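Local coordinates for halocarboxylic acid dehalogenase DehI (Pseudomonas putida, PDB 3BJX), which is a haloacid dehalogenase, probably a hydrolase that removes the halogen from halogenated carboxylic acids by breaking their carbon-halogen bond, at residues L64-A67 with W68-A72; P99-K102 with E103-Y106; E152-S155 with E156-A159. All blocks are in the same frame, centred on the assembly; numbering follows the deposited sequence.

Contact 1: residues L64-A67 with W68-A72; sequences LPLA and WRRSA. With SO4 (sulfate ion), chain G.
Two arginines in successive positions of helix 63-71, R69 and R70, hold a sulfate ion, probably taken from the crystallisation liquor, beside the side chain of L66. R69 NH1 gives a hydrogen bond of 3.0 Å to sulfate O1, and R70 NH1 one of 3.1 Å to O4; both positive groups are matched by the anion. The R69 chain is bent at chi3 (-42°), which folds its guanidinium back along the helix until one face lies over P65 O and L66 CA. R70 runs alongside L66, and L66 CD1 sits 3.5 Å from R70 NH1, so the leucine lends an apolar flank to both arginines before it meets L261 and M264. R70 NH2 also forms a salt bridge with E260; an alanine here would probably leave that carboxylate without its mate and the sulfate with one arginine fewer. On the inner side, S71 OG donates to A67 O at 2.8 Å, and the small A67 lets the helix come close to L139 of helix 112-143. W68 is large enough to reach helix 32-45, where its NE1 bonds to D40. W68 N to L64 O (2.8 Å) and R69 N to P65 O are the i to i+4 bonds of an amphipathic alpha-helix, apolar where it packs on its neighbours and cationic at the sulfate.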
ATOM      1  N   LEU A  64     -17.612   7.785  -1.531  1.00 20.80           N
ATOM      2  CA  LEU A  64     -17.792   6.912  -2.706  1.00 21.13           C
ATOM      3  C   LEU A  64     -18.913   7.380  -3.634  1.00 21.74           C
ATOM      4  O   LEU A  64     -18.741   7.350  -4.845  1.00 24.90           O
ATOM      5  CB  LEU A  64     -17.974   5.431  -2.293  1.00 20.57           C
ATOM      6  CG  LEU A  64     -18.310   4.440  -3.428  1.00 21.57           C
ATOM      7  CD1 LEU A  64     -17.061   4.164  -4.297  1.00 22.16           C
ATOM      8  CD2 LEU A  64     -18.953   3.110  -2.963  1.00 19.71           C
ATOM      9  N   PRO A  65     -20.071   7.799  -3.087  1.00 21.51           N
ATOM     10  CA  PRO A  65     -21.085   8.321  -4.002  1.00 21.82           C
ATOM     11  C   PRO A  65     -20.570   9.470  -4.871  1.00 22.50           C
ATOM     12  O   PRO A  65     -20.865   9.505  -6.083  1.00 21.21           O
ATOM     13  CB  PRO A  65     -22.189   8.801  -3.056  1.00 21.89           C
ATOM     14  CG  PRO A  65     -22.052   7.880  -1.867  1.00 21.33           C
ATOM     15  CD  PRO A  65     -20.564   7.772  -1.698  1.00 21.23           C
ATOM     16  N   LEU A  66     -19.813  10.389  -4.253  1.00 21.57           N
ATOM     17  CA  LEU A  66     -19.236  11.525  -4.949  1.00 21.16           C
ATOM     18  C   LEU A  66     -18.138  11.076  -5.902  1.00 20.88           C
ATOM     19  O   LEU A  66     -18.211  11.369  -7.092  1.00 20.70           O
ATOM     20  CB  LEU A  66     -18.701  12.562  -3.959  1.00 21.53           C
ATOM     21  CG  LEU A  66     -17.876  13.711  -4.552  1.00 20.48           C
ATOM     22  CD1 LEU A  66     -18.748  14.792  -5.189  1.00 19.82           C
ATOM     23  CD2 LEU A  66     -16.973  14.289  -3.471  1.00 21.49           C
ATOM     24  N   ALA A  67     -17.135  10.360  -5.374  1.00 20.12           N
ATOM     25  CA  ALA A  67     -16.063   9.775  -6.178  1.00 19.20           C
ATOM     26  C   ALA A  67     -16.561   8.999  -7.398  1.00 20.57           C
ATOM     27  O   ALA A  67     -16.057   9.176  -8.508  1.00 22.57           O
ATOM     28  CB  ALA A  67     -15.180   8.904  -5.330  1.00 18.95           C
ATOM     29  N   TRP A  68     -17.557   8.150  -7.220  1.00 20.57           N
ATOM     30  CA  TRP A  68     -18.114   7.439  -8.375  1.00 21.75           C
ATOM     31  C   TRP A  68     -18.802   8.353  -9.406  1.00 23.48           C
ATOM     32  O   TRP A  68     -18.649   8.164 -10.618  1.00 24.41           O
ATOM     33  CB  TRP A  68     -19.070   6.331  -7.927  1.00 20.03           C
ATOM     34  CG  TRP A  68     -19.768   5.704  -9.069  1.00 19.00           C
ATOM     35  CD1 TRP A  68     -21.094   5.773  -9.352  1.00 19.05           C
ATOM     36  CD2 TRP A  68     -19.166   4.940 -10.124  1.00 19.71           C
ATOM     37  NE1 TRP A  68     -21.363   5.087 -10.522  1.00 19.24           N
ATOM     38  CE2 TRP A  68     -20.191   4.563 -11.005  1.00 19.22           C
ATOM     39  CE3 TRP A  68     -17.856   4.525 -10.400  1.00 19.25           C
ATOM     40  CZ2 TRP A  68     -19.950   3.792 -12.125  1.00 18.83           C
ATOM     41  CZ3 TRP A  68     -17.627   3.772 -11.524  1.00 18.97           C
ATOM     42  CH2 TRP A  68     -18.663   3.412 -12.368  1.00 18.87           C
ATOM     43  N   ARG A  69     -19.553   9.341  -8.919  1.00 26.04           N
ATOM     44  CA  ARG A  69     -20.281  10.296  -9.760  1.00 27.49           C
ATOM     45  C   ARG A  69     -19.340  11.061 -10.701  1.00 26.80           C
ATOM     46  O   ARG A  69     -19.709  11.419 -11.817  1.00 27.62           O
ATOM     47  CB  ARG A  69     -21.045  11.260  -8.849  1.00 28.61           C
ATOM     48  CG  ARG A  69     -21.798  12.412  -9.531  1.00 30.85           C
ATOM     49  CD  ARG A  69     -22.452  13.336  -8.497  1.00 31.05           C
ATOM     50  NE  ARG A  69     -23.058  12.562  -7.413  1.00 33.25           N
ATOM     51  CZ  ARG A  69     -22.863  12.775  -6.111  1.00 34.02           C
ATOM     52  NH1 ARG A  69     -22.103  13.779  -5.679  1.00 34.04           N
ATOM     53  NH2 ARG A  69     -23.464  11.982  -5.233  1.00 34.78           N
ATOM     54  N   ARG A  70     -18.116  11.281 -10.251  1.00 25.63           N
ATOM     55  CA  ARG A  70     -17.147  12.066 -10.998  1.00 26.26           C
ATOM     56  C   ARG A  70     -16.286  11.217 -11.962  1.00 26.46           C
ATOM     57  O   ARG A  70     -15.633  11.760 -12.855  1.00 27.37           O
ATOM     58  CB  ARG A  70     -16.274  12.850 -10.018  1.00 26.72           C
ATOM     59  CG  ARG A  70     -17.074  13.507  -8.902  1.00 27.48           C
ATOM     60  CD  ARG A  70     -17.560  14.883  -9.299  1.00 28.64           C
ATOM     61  NE  ARG A  70     -16.446  15.795  -9.141  1.00 29.91           N
ATOM     62  CZ  ARG A  70     -16.381  16.790  -8.270  1.00 30.37           C
ATOM     63  NH1 ARG A  70     -17.403  17.098  -7.475  1.00 29.44           N
ATOM     64  NH2 ARG A  70     -15.270  17.502  -8.231  1.00 31.47           N
ATOM     65  N   SER A  71     -16.327   9.898 -11.793  1.00 24.15           N
ATOM     66  CA  SER A  71     -15.531   8.963 -12.576  1.00 22.84           C
ATOM     67  C   SER A  71     -16.368   8.124 -13.544  1.00 23.41           C
ATOM     68  O   SER A  71     -15.832   7.532 -14.471  1.00 23.83           O
ATOM     69  CB  SER A  71     -14.765   8.020 -11.633  1.00 22.04           C
ATOM     70  OG  SER A  71     -14.153   8.729 -10.567  1.00 19.89           O
ATOM     71  N   ALA A  72     -17.679   8.072 -13.324  1.00 25.21           N
ATOM     72  CA  ALA A  72     -18.568   7.160 -14.051  1.00 25.93           C
ATOM     73  C   ALA A  72     -18.568   7.334 -15.566  1.00 26.60           C
ATOM     74  O   ALA A  72     -18.529   6.337 -16.301  1.00 27.11           O
ATOM     75  CB  ALA A  72     -19.996   7.239 -13.497  1.00 25.84           C
TER
HETATM   76  S   SO4 G 299     -21.088  17.284  -7.712  1.00 76.62           S
HETATM   77  O1  SO4 G 299     -22.038  16.435  -6.995  1.00 76.37           O
HETATM   78  O2  SO4 G 299     -21.807  18.230  -8.568  1.00 75.89           O
HETATM   79  O3  SO4 G 299     -20.250  18.003  -6.749  1.00 75.88           O
HETATM   80  O4  SO4 G 299     -20.244  16.433  -8.550  1.00 76.73           O

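Contact 2: residues P99-K102 with E103-Y106; sequences PNLK and ERLY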
ATOM      1  N   PRO A  99       0.284 -26.413 -14.552  1.00 31.54           N
ATOM      2  CA  PRO A  99      -0.627 -27.474 -14.096  1.00 30.99           C
ATOM      3  C   PRO A  99      -1.857 -27.550 -14.998  1.00 29.88           C
ATOM      4  O   PRO A  99      -2.467 -26.527 -15.270  1.00 30.53           O
ATOM      5  CB  PRO A  99      -1.080 -26.993 -12.691  1.00 30.93           C
ATOM      6  CG  PRO A  99      -0.504 -25.592 -12.502  1.00 30.64           C
ATOM      7  CD  PRO A  99       0.654 -25.486 -13.466  1.00 31.00           C
ATOM      8  N   ASN A 100      -2.228 -28.736 -15.469  1.00 29.22           N
ATOM      9  CA  ASN A 100      -3.514 -28.870 -16.156  1.00 28.06           C
ATOM     10  C   ASN A 100      -4.637 -28.894 -15.115  1.00 26.73           C
ATOM     11  O   ASN A 100      -4.983 -29.949 -14.580  1.00 28.42           O
ATOM     12  CB  ASN A 100      -3.538 -30.090 -17.087  1.00 28.09           C
ATOM     13  CG  ASN A 100      -4.880 -30.275 -17.790  1.00 29.36           C
ATOM     14  OD1 ASN A 100      -5.925 -30.377 -17.144  1.00 31.97           O
ATOM     15  ND2 ASN A 100      -4.856 -30.329 -19.116  1.00 28.76           N
ATOM     16  N   LEU A 101      -5.185 -27.716 -14.825  1.00 24.92           N
ATOM     17  CA  LEU A 101      -6.177 -27.524 -13.748  1.00 25.06           C
ATOM     18  C   LEU A 101      -7.525 -28.246 -13.944  1.00 25.15           C
ATOM     19  O   LEU A 101      -8.149 -28.670 -12.976  1.00 25.05           O
ATOM     20  CB  LEU A 101      -6.412 -26.030 -13.481  1.00 23.63           C
ATOM     21  CG  LEU A 101      -7.270 -25.617 -12.284  1.00 22.74           C
ATOM     22  CD1 LEU A 101      -6.853 -26.321 -10.971  1.00 21.44           C
ATOM     23  CD2 LEU A 101      -7.210 -24.106 -12.129  1.00 23.24           C
ATOM     24  N   LYS A 102      -7.960 -28.374 -15.190  1.00 26.08           N
ATOM     25  CA  LYS A 102      -9.178 -29.098 -15.512  1.00 27.79           C
ATOM     26  C   LYS A 102      -9.089 -30.582 -15.126  1.00 26.67           C
ATOM     27  O   LYS A 102      -9.933 -31.069 -14.388  1.00 26.63           O
ATOM     28  CB  LYS A 102      -9.479 -28.922 -16.992  1.00 31.00           C
ATOM     29  CG  LYS A 102     -10.732 -29.603 -17.480  1.00 35.40           C
ATOM     30  CD  LYS A 102     -10.882 -29.423 -18.994  1.00 38.69           C
ATOM     31  CE  LYS A 102     -10.390 -28.036 -19.442  1.00 40.04           C
ATOM     32  NZ  LYS A 102     -11.331 -27.424 -20.414  1.00 42.24           N
ATOM     33  N   GLU A 103      -8.066 -31.288 -15.616  1.00 26.89           N
ATOM     34  CA  GLU A 103      -7.800 -32.688 -15.208  1.00 27.57           C
ATOM     35  C   GLU A 103      -7.640 -32.850 -13.683  1.00 26.74           C
ATOM     36  O   GLU A 103      -8.042 -33.863 -13.110  1.00 27.44           O
ATOM     37  CB  GLU A 103      -6.560 -33.257 -15.922  1.00 29.27           C
ATOM     38  CG  GLU A 103      -6.696 -33.523 -17.443  1.00 30.61           C
ATOM     39  CD  GLU A 103      -7.850 -34.484 -17.821  1.00 33.08           C
ATOM     40  OE1 GLU A 103      -8.220 -35.397 -17.025  1.00 32.86           O
ATOM     41  OE2 GLU A 103      -8.389 -34.322 -18.943  1.00 34.71           O
ATOM     42  N   ARG A 104      -7.042 -31.844 -13.042  1.00 24.72           N
ATOM     43  CA  ARG A 104      -6.928 -31.774 -11.585  1.00 21.76           C
ATOM     44  C   ARG A 104      -8.274 -31.722 -10.887  1.00 20.63           C
ATOM     45  O   ARG A 104      -8.465 -32.347  -9.844  1.00 20.80           O
ATOM     46  CB  ARG A 104      -6.073 -30.555 -11.174  1.00 21.12           C
ATOM     47  CG  ARG A 104      -5.986 -30.315  -9.656  1.00 18.17           C
ATOM     48  CD  ARG A 104      -5.288 -31.486  -8.960  1.00 17.50           C
ATOM     49  NE  ARG A 104      -5.315 -31.438  -7.494  1.00 14.88           N
ATOM     50  CZ  ARG A 104      -6.159 -32.112  -6.719  1.00 16.77           C
ATOM     51  NH1 ARG A 104      -7.085 -32.896  -7.256  1.00 16.65           N
ATOM     52  NH2 ARG A 104      -6.078 -32.001  -5.387  1.00 17.70           N
ATOM     53  N   LEU A 105      -9.192 -30.937 -11.437  1.00 20.64           N
ATOM     54  CA  LEU A 105     -10.521 -30.806 -10.868  1.00 20.08           C
ATOM     55  C   LEU A 105     -11.346 -32.061 -11.137  1.00 21.13           C
ATOM     56  O   LEU A 105     -12.127 -32.469 -10.291  1.00 20.83           O
ATOM     57  CB  LEU A 105     -11.216 -29.523 -11.368  1.00 20.36           C
ATOM     58  CG  LEU A 105     -10.562 -28.224 -10.841  1.00 18.88           C
ATOM     59  CD1 LEU A 105     -11.129 -27.005 -11.549  1.00 17.66           C
ATOM     60  CD2 LEU A 105     -10.640 -28.089  -9.308  1.00 15.43           C
ATOM     61  N   TYR A 106     -11.134 -32.699 -12.288  1.00 22.50           N
ATOM     62  CA  TYR A 106     -11.654 -34.044 -12.515  1.00 23.47           C
ATOM     63  C   TYR A 106     -11.243 -34.978 -11.387  1.00 24.04           C
ATOM     64  O   TYR A 106     -12.085 -35.655 -10.798  1.00 23.78           O
ATOM     65  CB  TYR A 106     -11.129 -34.624 -13.830  1.00 25.61           C
ATOM     66  CG  TYR A 106     -11.745 -34.044 -15.084  1.00 26.03           C
ATOM     67  CD1 TYR A 106     -13.023 -33.487 -15.080  1.00 25.24           C
ATOM     68  CD2 TYR A 106     -11.069 -34.118 -16.288  1.00 26.72           C
ATOM     69  CE1 TYR A 106     -13.586 -32.982 -16.251  1.00 26.94           C
ATOM     70  CE2 TYR A 106     -11.621 -33.618 -17.465  1.00 27.75           C
ATOM     71  CZ  TYR A 106     -12.871 -33.055 -17.446  1.00 26.79           C
ATOM     72  OH  TYR A 106     -13.381 -32.555 -18.632  1.00 26.82           O
TER
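N100 and E103 cross at a slant, with the amide and carboxylate planes 47° apart, and what joins them is a helix cap. With CG turned away from its own backbone N (chi1 179°), N100 brings OD1 to E103 N, a straight bond of 2.8 Å that meets the amide carbonyl nearly end on. Asparagine suits this N-cap because its short side chain can take the place of the carbonyl that the first turn lacks. E103 CG rests 3.7 Å from N100 CG, so the glutamate's aliphatic part lies against the cap, and a carboxylate in the first turn probably interacts favourably with the helix dipole. K102 and Y106 lie side by side and point the same way: K102 CD is 4.0 Å from Y106 OH, and K102 O sits over one face of the ring, offset toward its rim. The lysine offers methylenes to the tyrosine, whose hydroxyl bonds to D112. L101 and L105 meet aslant, L101 CG lying 4.2 Å from L105 CD1, one helical turn apart on the buried side. These two leucines place helix 101-107 among its neighbours: L101 packs on I294 of helix 267-299 and, with L105, on I217 of helix 212-223, to which R104 adds a salt bridge with E221, while L105 and Y106 both touch I115 of helix 112-143.

Contact 3: residues E152-S155 with E156-A159; sequences EVSS and ELRA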
ATOM      1  N   GLU A 152      -6.298  14.556 -24.766  1.00 35.38           N
ATOM      2  CA  GLU A 152      -6.825  14.722 -26.115  1.00 36.01           C
ATOM      3  C   GLU A 152      -7.004  13.368 -26.792  1.00 33.86           C
ATOM      4  O   GLU A 152      -6.026  12.725 -27.171  1.00 33.31           O
ATOM      5  CB  GLU A 152      -5.867  15.589 -26.929  1.00 40.76           C
ATOM      6  CG  GLU A 152      -6.384  16.980 -27.185  1.00 45.56           C
ATOM      7  CD  GLU A 152      -7.341  16.996 -28.360  1.00 48.35           C
ATOM      8  OE1 GLU A 152      -6.870  16.719 -29.501  1.00 49.00           O
ATOM      9  OE2 GLU A 152      -8.553  17.271 -28.136  1.00 49.31           O
ATOM     10  N   VAL A 153      -8.265  12.969 -26.962  1.00 31.47           N
ATOM     11  CA  VAL A 153      -8.646  11.614 -27.374  1.00 29.01           C
ATOM     12  C   VAL A 153      -9.632  11.684 -28.565  1.00 27.37           C
ATOM     13  O   VAL A 153     -10.500  12.555 -28.625  1.00 26.42           O
ATOM     14  CB  VAL A 153      -9.240  10.823 -26.136  1.00 29.38           C
ATOM     15  CG1 VAL A 153      -9.759   9.440 -26.504  1.00 28.38           C
ATOM     16  CG2 VAL A 153      -8.208  10.702 -25.023  1.00 29.35           C
ATOM     17  N   SER A 154      -9.480  10.780 -29.522  1.00 25.77           N
ATOM     18  CA  SER A 154     -10.313  10.780 -30.719  1.00 25.03           C
ATOM     19  C   SER A 154     -11.774  10.520 -30.336  1.00 23.04           C
ATOM     20  O   SER A 154     -12.037   9.985 -29.262  1.00 23.14           O
ATOM     21  CB  SER A 154      -9.834   9.666 -31.633  1.00 24.33           C
ATOM     22  OG  SER A 154     -10.191   8.432 -31.037  1.00 26.35           O
ATOM     23  N   SER A 155     -12.717  10.867 -31.206  1.00 22.17           N
ATOM     24  CA  SER A 155     -14.144  10.628 -30.919  1.00 23.78           C
ATOM     25  C   SER A 155     -14.463   9.143 -30.617  1.00 22.91           C
ATOM     26  O   SER A 155     -15.315   8.839 -29.784  1.00 22.85           O
ATOM     27  CB  SER A 155     -15.033  11.103 -32.068  1.00 24.49           C
ATOM     28  OG  SER A 155     -14.495  12.258 -32.679  1.00 28.09           O
ATOM     29  N   GLU A 156     -13.777   8.244 -31.317  1.00 23.62           N
ATOM     30  CA  GLU A 156     -13.990   6.796 -31.236  1.00 23.58           C
ATOM     31  C   GLU A 156     -13.691   6.222 -29.847  1.00 22.17           C
ATOM     32  O   GLU A 156     -14.325   5.269 -29.425  1.00 23.03           O
ATOM     33  CB  GLU A 156     -13.140   6.085 -32.300  1.00 24.43           C
ATOM     34  CG  GLU A 156     -13.578   6.360 -33.737  1.00 24.29           C
ATOM     35  CD  GLU A 156     -12.981   7.640 -34.357  1.00 23.64           C
ATOM     36  OE1 GLU A 156     -11.748   7.900 -34.233  1.00 23.36           O
ATOM     37  OE2 GLU A 156     -13.759   8.350 -35.025  1.00 21.69           O
ATOM     38  N   LEU A 157     -12.732   6.811 -29.146  1.00 22.54           N
ATOM     39  CA  LEU A 157     -12.376   6.363 -27.805  1.00 24.49           C
ATOM     40  C   LEU A 157     -13.149   7.112 -26.717  1.00 24.68           C
ATOM     41  O   LEU A 157     -13.204   6.689 -25.573  1.00 24.01           O
ATOM     42  CB  LEU A 157     -10.874   6.499 -27.590  1.00 25.31           C
ATOM     43  CG  LEU A 157      -9.975   5.531 -28.361  1.00 26.04           C
ATOM     44  CD1 LEU A 157      -8.541   6.016 -28.317  1.00 26.65           C
ATOM     45  CD2 LEU A 157     -10.085   4.134 -27.756  1.00 27.03           C
ATOM     46  N   ARG A 158     -13.733   8.240 -27.098  1.00 26.47           N
ATOM     47  CA  ARG A 158     -14.625   8.998 -26.246  1.00 25.74           C
ATOM     48  C   ARG A 158     -16.030   8.418 -26.241  1.00 26.21           C
ATOM     49  O   ARG A 158     -16.796   8.621 -25.285  1.00 26.14           O
ATOM     50  CB  ARG A 158     -14.671  10.427 -26.728  1.00 26.58           C
ATOM     51  CG  ARG A 158     -13.752  11.346 -25.973  1.00 27.74           C
ATOM     52  CD  ARG A 158     -14.117  12.782 -26.247  1.00 29.32           C
ATOM     53  NE  ARG A 158     -13.538  13.224 -27.512  1.00 32.06           N
ATOM     54  CZ  ARG A 158     -14.219  13.464 -28.636  1.00 31.78           C
ATOM     55  NH1 ARG A 158     -15.536  13.323 -28.687  1.00 30.90           N
ATOM     56  NH2 ARG A 158     -13.563  13.852 -29.718  1.00 32.98           N
ATOM     57  N   ALA A 159     -16.373   7.708 -27.319  1.00 25.75           N
ATOM     58  CA  ALA A 159     -17.674   7.065 -27.443  1.00 26.42           C
ATOM     59  C   ALA A 159     -17.880   6.188 -26.231  1.00 26.43           C
ATOM     60  O   ALA A 159     -16.928   5.665 -25.673  1.00 25.08           O
ATOM     61  CB  ALA A 159     -17.756   6.232 -28.737  1.00 25.17           C
TER
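From V153, whose backbone is extended (phi -130°, psi 141°), the chain turns at S154 into the short helix 155-158, where S154 O accepts both L157 N and R158 N at 3.3 Å. The two donors come from different directions: R158 N lies in the carbonyl plane, whereas L157 N stands well above it. S155 O then takes A159 N at 2.9 Å, as the chain leaves helical geometry at A159. V153 and L157 cross at about a right angle, and V153 CG1 presses on L157 CB at 3.3 Å, tighter than ordinary van der Waals contact. A branched residue suits this place, since CG1 can reach the leucine from an extended backbone. S154 is the N-cap residue, small and polar, as residues at that position often are; its chi1 of 71° sets OG between the backbone N and the carbonyl carbon, facing the first turn, with L157 CB and CD1 each 4.0 Å away. R158 curls back over the start of the helix. One face of its guanidinium covers S155 CA, 3.3 Å above the plane and toward the rim, while V153 O lies at the group's edge and receives a weak bond from NE. A long arginine can span this distance and still lay its flat end on the backbone. V153 and R158 both touch P251, and L157 meets R78 and Y79 of helix 78-90, its backbone also hydrogen-bonded to Y79, as that of A159 is to R78.

How the contacts relate
Contact 1 is largely buried, contact 2 partly so, and contact 3 lies at the surface. Contacts 1 and 2 share a neighbour in the long helix 112-143 but lie on opposite sides of the chain's centre, their own centres about 41 Å apart. Contact 3 is nearer to contact 1, about 9 Å between nearest atoms, though the two do not touch. Their chemistry follows their place: contact 1 joins apolar packing to a cationic edge that holds an anion, while contacts 2 and 3 both start helices, one capped by an asparagine amide and set on leucines, the other a single short turn overlaid by an arginine.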